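Local coordinates for flagellin B1 (PDB 5YA6), which is an archaeal flagellin, a protein that probably assembles into the archaellum filament, and carries a bound calcium ion, at residues B[37-48]-B[106-114]; B[132-140]-B[152-160]. All coordinates share one frame; numbering follows the deposited sequence.

Contact 1: residues B[37-48]-B[106-114]; sequences TPNAGSAPIDLK and SLSNGVINK. With CA (calcium ion), chain D.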
loop_
_atom_site.group_PDB
_atom_site.type_symbol
_atom_site.label_atom_id
_atom_site.label_comp_id
_atom_site.label_asym_id
_atom_site.label_seq_id
_atom_site.Cartn_x
_atom_site.Cartn_y
_atom_site.Cartn_z
ATOM N N THR B 37 13.821 10.456 0.937
ATOM C CA THR B 37 15.156 10.776 0.471
ATOM C C THR B 37 15.394 9.995 -0.824
ATOM O O THR B 37 14.811 8.931 -1.014
ATOM C CB THR B 37 16.251 10.467 1.526
ATOM O OG1 THR B 37 17.499 11.121 1.197
ATOM C CG2 THR B 37 16.504 8.994 1.630
ATOM N N PRO B 38 16.239 10.492 -1.709
ATOM C CA PRO B 38 16.530 9.681 -2.919
ATOM C C PRO B 38 17.242 8.357 -2.593
ATOM O O PRO B 38 18.023 8.288 -1.653
ATOM C CB PRO B 38 17.414 10.584 -3.768
ATOM C CG PRO B 38 17.088 11.992 -3.296
ATOM C CD PRO B 38 16.842 11.814 -1.804
ATOM N N ASN B 39 17.001 7.357 -3.428
ATOM C CA ASN B 39 17.831 6.139 -3.417
ATOM C C ASN B 39 19.313 6.540 -3.601
ATOM O O ASN B 39 19.619 7.406 -4.367
ATOM C CB ASN B 39 17.350 5.155 -4.492
ATOM C CG ASN B 39 15.932 4.621 -4.240
ATOM O OD1 ASN B 39 15.460 4.615 -3.101
ATOM N ND2 ASN B 39 15.252 4.191 -5.298
ATOM N N ALA B 40 20.221 5.897 -2.874
ATOM C CA ALA B 40 21.688 6.125 -3.129
ATOM C C ALA B 40 22.008 6.013 -4.595
ATOM O O ALA B 40 21.562 5.073 -5.244
ATOM C CB ALA B 40 22.516 5.115 -2.336
ATOM N N GLY B 41 22.698 7.000 -5.126
ATOM C CA GLY B 41 23.066 7.039 -6.534
ATOM C C GLY B 41 22.072 7.538 -7.545
ATOM O O GLY B 41 22.339 7.558 -8.730
ATOM N N SER B 42 20.895 7.968 -7.076
ATOM C CA SER B 42 19.878 8.517 -7.975
ATOM C C SER B 42 20.282 9.809 -8.622
ATOM O O SER B 42 20.920 10.664 -7.995
ATOM C CB SER B 42 18.538 8.769 -7.238
ATOM O OG SER B 42 17.987 7.557 -6.787
ATOM N N ALA B 43 19.836 9.985 -9.858
ATOM C CA ALA B 43 19.839 11.256 -10.505
ATOM C C ALA B 43 18.799 12.180 -9.800
ATOM O O ALA B 43 17.998 11.714 -8.985
ATOM C CB ALA B 43 19.503 11.101 -11.948
ATOM N N PRO B 44 18.852 13.484 -10.059
ATOM C CA PRO B 44 17.828 14.366 -9.496
ATOM C C PRO B 44 16.439 13.987 -9.965
ATOM O O PRO B 44 16.230 13.573 -11.114
ATOM C CB PRO B 44 18.240 15.743 -9.994
ATOM C CG PRO B 44 19.755 15.623 -10.097
ATOM C CD PRO B 44 19.973 14.253 -10.621
ATOM N N ILE B 45 15.463 14.203 -9.085
ATOM C CA ILE B 45 14.074 13.883 -9.352
ATOM C C ILE B 45 13.170 15.097 -9.105
ATOM O O ILE B 45 13.179 15.698 -8.029
ATOM C CB ILE B 45 13.640 12.738 -8.449
ATOM C CG1 ILE B 45 14.446 11.471 -8.808
ATOM C CG2 ILE B 45 12.132 12.404 -8.615
ATOM C CD1 ILE B 45 14.391 10.468 -7.698
ATOM N N ASP B 46 12.367 15.420 -10.095
ATOM C CA ASP B 46 11.397 16.508 -9.998
ATOM C C ASP B 46 10.191 15.965 -9.213
ATOM O O ASP B 46 9.580 14.956 -9.644
ATOM C CB ASP B 46 10.979 16.913 -11.426
ATOM C CG ASP B 46 9.934 18.007 -11.476
ATOM O OD1 ASP B 46 9.672 18.654 -10.460
ATOM O OD2 ASP B 46 9.360 18.206 -12.594
ATOM N N LEU B 47 9.823 16.633 -8.110
ATOM C CA LEU B 47 8.668 16.263 -7.263
ATOM C C LEU B 47 7.365 16.905 -7.671
ATOM O O LEU B 47 6.287 16.523 -7.209
ATOM C CB LEU B 47 8.955 16.592 -5.769
ATOM C CG LEU B 47 10.130 15.841 -5.134
ATOM C CD1 LEU B 47 10.228 16.070 -3.661
ATOM C CD2 LEU B 47 10.009 14.309 -5.373
ATOM N N LYS B 48 7.431 17.901 -8.583
ATOM C CA LYS B 48 6.284 18.742 -8.797
ATOM C C LYS B 48 5.079 18.006 -9.395
ATOM O O LYS B 48 3.951 18.408 -9.084
ATOM C CB LYS B 48 6.666 20.004 -9.626
ATOM C CG LYS B 48 7.525 20.965 -8.850
ATOM C CD LYS B 48 8.004 22.206 -9.611
ATOM C CE LYS B 48 8.895 21.910 -10.824
ATOM N NZ LYS B 48 10.175 21.300 -10.437
ATOM N N SER B 106 17.754 22.951 -3.919
ATOM C CA SER B 106 16.971 22.383 -5.025
ATOM C C SER B 106 15.479 22.139 -4.692
ATOM O O SER B 106 14.605 22.287 -5.565
ATOM C CB SER B 106 17.662 21.084 -5.527
ATOM O OG SER B 106 17.659 20.060 -4.568
ATOM N N LEU B 107 15.173 21.784 -3.436
ATOM C CA LEU B 107 13.778 21.539 -3.041
ATOM C C LEU B 107 12.855 22.745 -3.127
ATOM O O LEU B 107 11.634 22.588 -3.316
ATOM C CB LEU B 107 13.675 20.904 -1.654
ATOM C CG LEU B 107 13.972 19.428 -1.578
ATOM C CD1 LEU B 107 14.058 19.062 -0.120
ATOM C CD2 LEU B 107 12.860 18.622 -2.233
ATOM N N SER B 108 13.438 23.945 -3.076
ATOM C CA SER B 108 12.681 25.157 -3.259
ATOM C C SER B 108 12.252 25.367 -4.696
ATOM O O SER B 108 11.352 26.142 -4.934
ATOM C CB SER B 108 13.407 26.388 -2.669
ATOM O OG SER B 108 13.589 26.199 -1.241
ATOM N N ASN B 109 12.857 24.652 -5.652
ATOM C CA ASN B 109 12.291 24.511 -6.970
ATOM C C ASN B 109 11.591 23.170 -7.245
ATOM O O ASN B 109 11.363 22.810 -8.411
ATOM C CB ASN B 109 13.369 24.753 -8.014
ATOM C CG ASN B 109 13.226 26.106 -8.602
ATOM O OD1 ASN B 109 12.293 26.347 -9.368
ATOM N ND2 ASN B 109 14.050 27.043 -8.148
ATOM N N GLY B 110 11.304 22.434 -6.171
ATOM C CA GLY B 110 10.576 21.149 -6.321
ATOM C C GLY B 110 11.449 20.007 -6.847
ATOM O O GLY B 110 10.907 19.057 -7.445
ATOM N N VAL B 111 12.764 20.086 -6.653
ATOM C CA VAL B 111 13.724 19.089 -7.140
ATOM C C VAL B 111 14.478 18.514 -5.954
ATOM O O VAL B 111 15.117 19.227 -5.186
ATOM C CB VAL B 111 14.747 19.648 -8.151
ATOM C CG1 VAL B 111 15.798 18.573 -8.474
ATOM C CG2 VAL B 111 14.070 20.069 -9.430
ATOM N N ILE B 112 14.445 17.178 -5.837
ATOM C CA ILE B 112 15.137 16.455 -4.740
ATOM C C ILE B 112 16.387 15.779 -5.317
ATOM O O ILE B 112 16.286 15.129 -6.346
ATOM C CB ILE B 112 14.216 15.435 -3.984
ATOM C CG1 ILE B 112 14.766 15.058 -2.612
ATOM C CG2 ILE B 112 13.801 14.242 -4.850
ATOM C CD1 ILE B 112 13.860 14.222 -1.778
ATOM N N ASN B 113 17.537 16.041 -4.708
ATOM C CA ASN B 113 18.783 15.462 -5.196
ATOM C C ASN B 113 19.629 14.931 -4.097
ATOM O O ASN B 113 19.234 14.866 -2.981
ATOM C CB ASN B 113 19.462 16.399 -6.188
ATOM C CG ASN B 113 19.932 17.688 -5.589
ATOM O OD1 ASN B 113 20.029 17.823 -4.408
ATOM N ND2 ASN B 113 20.209 18.667 -6.437
ATOM N N LYS B 114 20.773 14.394 -4.474
ATOM C CA LYS B 114 21.578 13.642 -3.543
ATOM C C LYS B 114 21.711 14.298 -2.160
ATOM O O LYS B 114 22.120 15.478 -2.048
ATOM C CB LYS B 114 22.983 13.444 -4.173
ATOM C CG LYS B 114 23.940 12.739 -3.220
ATOM C CD LYS B 114 25.288 12.485 -3.881
ATOM C CE LYS B 114 26.266 11.915 -2.848
ATOM N NZ LYS B 114 27.579 11.580 -3.452
HETATM CA CA CA D . 19.257 19.447 -2.882
HETATM O O HOH W 1 21.064 13.553 -7.255
HETATM O O HOH W 2 17.339 12.379 -6.561
HETATM O O HOH W 3 21.578 19.352 -2.110
#
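Ile45 and Ile112 form an antiparallel hydrogen-bonded pair, Ile45 N giving to Ile112 O at 3.0 Å and Ile112 N to Ile45 O at 2.9 Å, and Leu47 N extends the pairing to Gly110 O. Ile112 is the apolar centre: its CG1 branch, anti to the backbone N (chi1 -161°), lies against the Pro38 ring, with CD1 3.8 Å from Pro38 CD, while CG2 meets Leu47 CD2 and Ile45 CB. Beyond the pair, Lys48 bends back so that NZ gives to Asn109 O at 2.8 Å, in the carbonyl plane, and forms a salt bridge with Asp46 OD1 at 2.7 Å. Lys48 N reaches that same oxygen from the opposite face of the carboxylate, closing an Asx turn. With an alanine here in place of Asp46, the Lys48 ammonium would probably lack its carboxylate mate and the turn be less fixed. The strand pair borders the calcium site: Ser106 OG and Asn113 OD1 bind the ion, each at 2.4 Å, Ser106 OG also gives to Val111 O, and Asp102, Asp104 and Asp116 add further ligands. Strand 28-38 enters through Thr37, whose OG1 hydrogen-bonds to Asp116 O, Ile45 touches Leu13 of strand 13-23, and Leu47 packs on Tyr65 of strand 59-69.

Contact 2: residues B[132-140]-B[152-160]; sequences IPTRSEVSG and IQFTTPAAY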
loop_
_atom_site.group_PDB
_atom_site.type_symbol
_atom_site.label_atom_id
_atom_site.label_comp_id
_atom_site.label_asym_id
_atom_site.label_seq_id
_atom_site.Cartn_x
_atom_site.Cartn_y
_atom_site.Cartn_z
ATOM N N ILE B 132 -7.324 8.990 12.150
ATOM C CA ILE B 132 -7.082 7.553 12.012
ATOM C C ILE B 132 -7.079 6.882 13.385
ATOM O O ILE B 132 -6.266 7.241 14.260
ATOM C CB ILE B 132 -5.750 7.296 11.316
ATOM C CG1 ILE B 132 -5.660 8.053 9.959
ATOM C CG2 ILE B 132 -5.551 5.817 11.157
ATOM C CD1 ILE B 132 -4.244 8.136 9.481
ATOM N N PRO B 133 -8.006 5.937 13.603
ATOM C CA PRO B 133 -8.047 5.315 14.928
ATOM C C PRO B 133 -6.976 4.271 15.118
ATOM O O PRO B 133 -6.198 3.947 14.198
ATOM C CB PRO B 133 -9.432 4.673 14.962
ATOM C CG PRO B 133 -9.807 4.471 13.574
ATOM C CD PRO B 133 -9.089 5.462 12.721
ATOM N N THR B 134 -6.889 3.763 16.325
ATOM C CA THR B 134 -5.895 2.767 16.661
ATOM C C THR B 134 -6.083 1.488 15.796
ATOM O O THR B 134 -7.191 1.187 15.328
ATOM C CB THR B 134 -6.045 2.390 18.156
ATOM O OG1 THR B 134 -7.376 1.966 18.420
ATOM C CG2 THR B 134 -5.674 3.522 19.041
ATOM N N ARG B 135 -4.959 0.802 15.557
ATOM C CA ARG B 135 -4.915 -0.516 14.874
ATOM C C ARG B 135 -5.375 -0.422 13.435
ATOM O O ARG B 135 -5.993 -1.356 12.929
ATOM C CB ARG B 135 -5.716 -1.558 15.633
ATOM C CG ARG B 135 -5.244 -1.710 17.069
ATOM C CD ARG B 135 -5.609 -3.088 17.574
ATOM N NE ARG B 135 -7.041 -3.247 17.718
ATOM C CZ ARG B 135 -7.684 -4.406 17.800
ATOM N NH1 ARG B 135 -9.045 -4.412 17.964
ATOM N NH2 ARG B 135 -6.986 -5.560 17.726
ATOM N N SER B 136 -5.077 0.698 12.764
ATOM C CA SER B 136 -5.530 0.951 11.435
ATOM C C SER B 136 -4.372 0.675 10.421
ATOM O O SER B 136 -3.238 1.176 10.539
ATOM C CB SER B 136 -5.930 2.383 11.251
ATOM O OG SER B 136 -7.188 2.673 11.846
ATOM N N GLU B 137 -4.719 -0.007 9.331
ATOM C CA GLU B 137 -3.744 -0.290 8.260
ATOM C C GLU B 137 -3.744 0.843 7.241
ATOM O O GLU B 137 -4.780 1.210 6.673
ATOM C CB GLU B 137 -4.122 -1.551 7.483
ATOM C CG GLU B 137 -4.194 -2.781 8.321
ATOM C CD GLU B 137 -2.872 -3.303 8.753
ATOM O OE1 GLU B 137 -1.817 -2.636 8.596
ATOM O OE2 GLU B 137 -2.878 -4.429 9.318
ATOM N N VAL B 138 -2.552 1.368 6.959
ATOM C CA VAL B 138 -2.346 2.356 5.921
ATOM C C VAL B 138 -1.271 1.914 4.951
ATOM O O VAL B 138 -0.200 1.501 5.394
ATOM C CB VAL B 138 -1.911 3.750 6.528
ATOM C CG1 VAL B 138 -1.840 4.779 5.401
ATOM C CG2 VAL B 138 -3.002 4.220 7.496
ATOM N N SER B 139 -1.572 1.978 3.655
ATOM C CA SER B 139 -0.665 1.494 2.582
ATOM C C SER B 139 -0.573 2.575 1.518
ATOM O O SER B 139 -1.529 3.327 1.265
ATOM C CB SER B 139 -1.216 0.201 1.950
ATOM O OG SER B 139 -1.409 -0.747 2.944
ATOM N N GLY B 140 0.579 2.741 0.903
ATOM C CA GLY B 140 0.688 3.780 -0.140
ATOM C C GLY B 140 2.013 3.789 -0.862
ATOM O O GLY B 140 2.936 3.071 -0.490
ATOM N N ILE B 152 4.999 3.346 1.505
ATOM C CA ILE B 152 4.420 3.557 2.799
ATOM C C ILE B 152 3.626 2.350 3.251
ATOM O O ILE B 152 2.746 1.881 2.518
ATOM C CB ILE B 152 3.499 4.770 2.792
ATOM C CG1 ILE B 152 4.309 6.084 2.439
ATOM C CG2 ILE B 152 2.781 4.934 4.131
ATOM C CD1 ILE B 152 4.409 6.393 0.941
ATOM N N GLN B 153 4.050 1.767 4.302
ATOM C CA GLN B 153 3.187 0.735 5.006
ATOM C C GLN B 153 3.294 0.774 6.574
ATOM O O GLN B 153 4.370 0.646 7.170
ATOM C CB GLN B 153 3.724 -0.644 4.626
ATOM C CG GLN B 153 2.852 -1.749 5.240
ATOM C CD GLN B 153 1.341 -1.558 5.088
ATOM O OE1 GLN B 153 0.533 -1.601 6.063
ATOM N NE2 GLN B 153 0.961 -1.334 3.845
ATOM N N PHE B 154 2.168 0.968 7.196
ATOM C CA PHE B 154 2.169 0.941 8.650
ATOM C C PHE B 154 0.832 0.556 9.182
ATOM O O PHE B 154 -0.184 0.686 8.492
ATOM C CB PHE B 154 2.634 2.268 9.244
ATOM C CG PHE B 154 1.795 3.435 8.898
ATOM C CD1 PHE B 154 0.681 3.780 9.678
ATOM C CD2 PHE B 154 2.185 4.320 7.877
ATOM C CE1 PHE B 154 -0.070 4.911 9.382
ATOM C CE2 PHE B 154 1.448 5.426 7.569
ATOM C CZ PHE B 154 0.300 5.738 8.282
ATOM N N THR B 155 0.840 0.049 10.396
ATOM C CA THR B 155 -0.367 -0.189 11.148
ATOM C C THR B 155 -0.263 0.739 12.331
ATOM O O THR B 155 0.716 0.666 13.065
ATOM C CB THR B 155 -0.421 -1.647 11.674
ATOM O OG1 THR B 155 -0.111 -2.544 10.617
ATOM C CG2 THR B 155 -1.794 -1.939 12.288
ATOM N N THR B 156 -1.275 1.609 12.547
ATOM C CA THR B 156 -1.173 2.511 13.691
ATOM C C THR B 156 -1.221 1.653 14.988
ATOM O O THR B 156 -1.837 0.609 15.011
ATOM C CB THR B 156 -2.273 3.565 13.750
ATOM O OG1 THR B 156 -3.554 2.983 13.848
ATOM C CG2 THR B 156 -2.165 4.427 12.500
ATOM N N PRO B 157 -0.580 2.145 16.034
ATOM C CA PRO B 157 -0.521 1.329 17.265
ATOM C C PRO B 157 -1.898 1.188 17.896
ATOM O O PRO B 157 -2.822 1.948 17.569
ATOM C CB PRO B 157 0.402 2.122 18.155
ATOM C CG PRO B 157 0.416 3.502 17.644
ATOM C CD PRO B 157 0.277 3.332 16.148
ATOM N N ALA B 158 -2.040 0.216 18.812
ATOM C CA ALA B 158 -3.287 -0.039 19.481
ATOM C C ALA B 158 -3.607 0.977 20.612
ATOM O O ALA B 158 -4.708 0.991 21.125
ATOM C CB ALA B 158 -3.245 -1.475 20.039
ATOM N N ALA B 159 -2.624 1.790 20.964
ATOM C CA ALA B 159 -2.824 2.915 21.914
ATOM C C ALA B 159 -1.986 4.086 21.483
ATOM O O ALA B 159 -0.780 3.951 21.076
ATOM C CB ALA B 159 -2.465 2.491 23.321
ATOM N N TYR B 160 -2.626 5.269 21.535
ATOM C CA TYR B 160 -1.912 6.488 21.296
ATOM C C TYR B 160 -1.561 7.125 22.648
ATOM O O TYR B 160 -2.500 7.537 23.369
ATOM C CB TYR B 160 -2.749 7.457 20.474
ATOM C CG TYR B 160 -3.153 6.949 19.062
ATOM C CD1 TYR B 160 -2.242 6.309 18.248
ATOM C CD2 TYR B 160 -4.413 7.100 18.598
ATOM C CE1 TYR B 160 -2.593 5.884 16.974
ATOM C CE2 TYR B 160 -4.798 6.657 17.327
ATOM C CZ TYR B 160 -3.884 6.041 16.528
ATOM O OH TYR B 160 -4.167 5.635 15.251
#
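Thr156 OG1 takes part in two hydrogen bonds, donating to Pro133 O at 2.8 Å and accepting from Ser136 N at 3.0 Å with a nearly straight N-H (169°). Its position between the backbone N and the carbonyl carbon (chi1 61°) turns the hydroxyl to the 133-136 segment, while CG2 meets Ile132 CG2. Pro133 O is held a second time, by Ser136 OG from above the carbonyl plane. Nearby, Thr134 CG2 sits over one face of the Tyr160 ring, a CH-pi contact 3.9 Å from the centroid. Farther along, the strands pair antiparallel, and Val138 CB rests over one face of the Phe154 ring. On the other face of the hairpin, Thr155 OG1 gives to Glu137 OE1 at 2.6 Å from above the carboxylate plane, and Gln153 NE2, in the conformer described, gives to Ser139 OG, which lies in its amide plane. Ser139 OG also accepts from Gln141 of the second subunit, where Val151 packs on Glu137 and Gln153. Within the chain this is a beta hairpin at one margin of the large sheet: Ser139 pairs with Ile55 of strand 51-56, and Phe154 packs on Leu32 of strand 28-38 and Leu167 of strand 164-168.

The two contacts illustrate how one large beta sheet can be reached in different ways: contact 1 meets it through a small separate pair of strands beside it, contact 2 through its marginal hairpin. Their centres lie about 28 Å apart, on opposite sides of the chain's centre, and their nearest atoms remain about 10 Å from each other, so neither touches the other directly. They follow in series along the chain, and strand 28-38 relates them: it runs into contact 1 at its end, while its Leu32 and Ile34 meet side chains of contact 2. Of the two, only contact 1 supplies calcium ligands, Ser106 and Asn113, and no other chain of the assembly touches it. Contact 2 instead meets the second subunit.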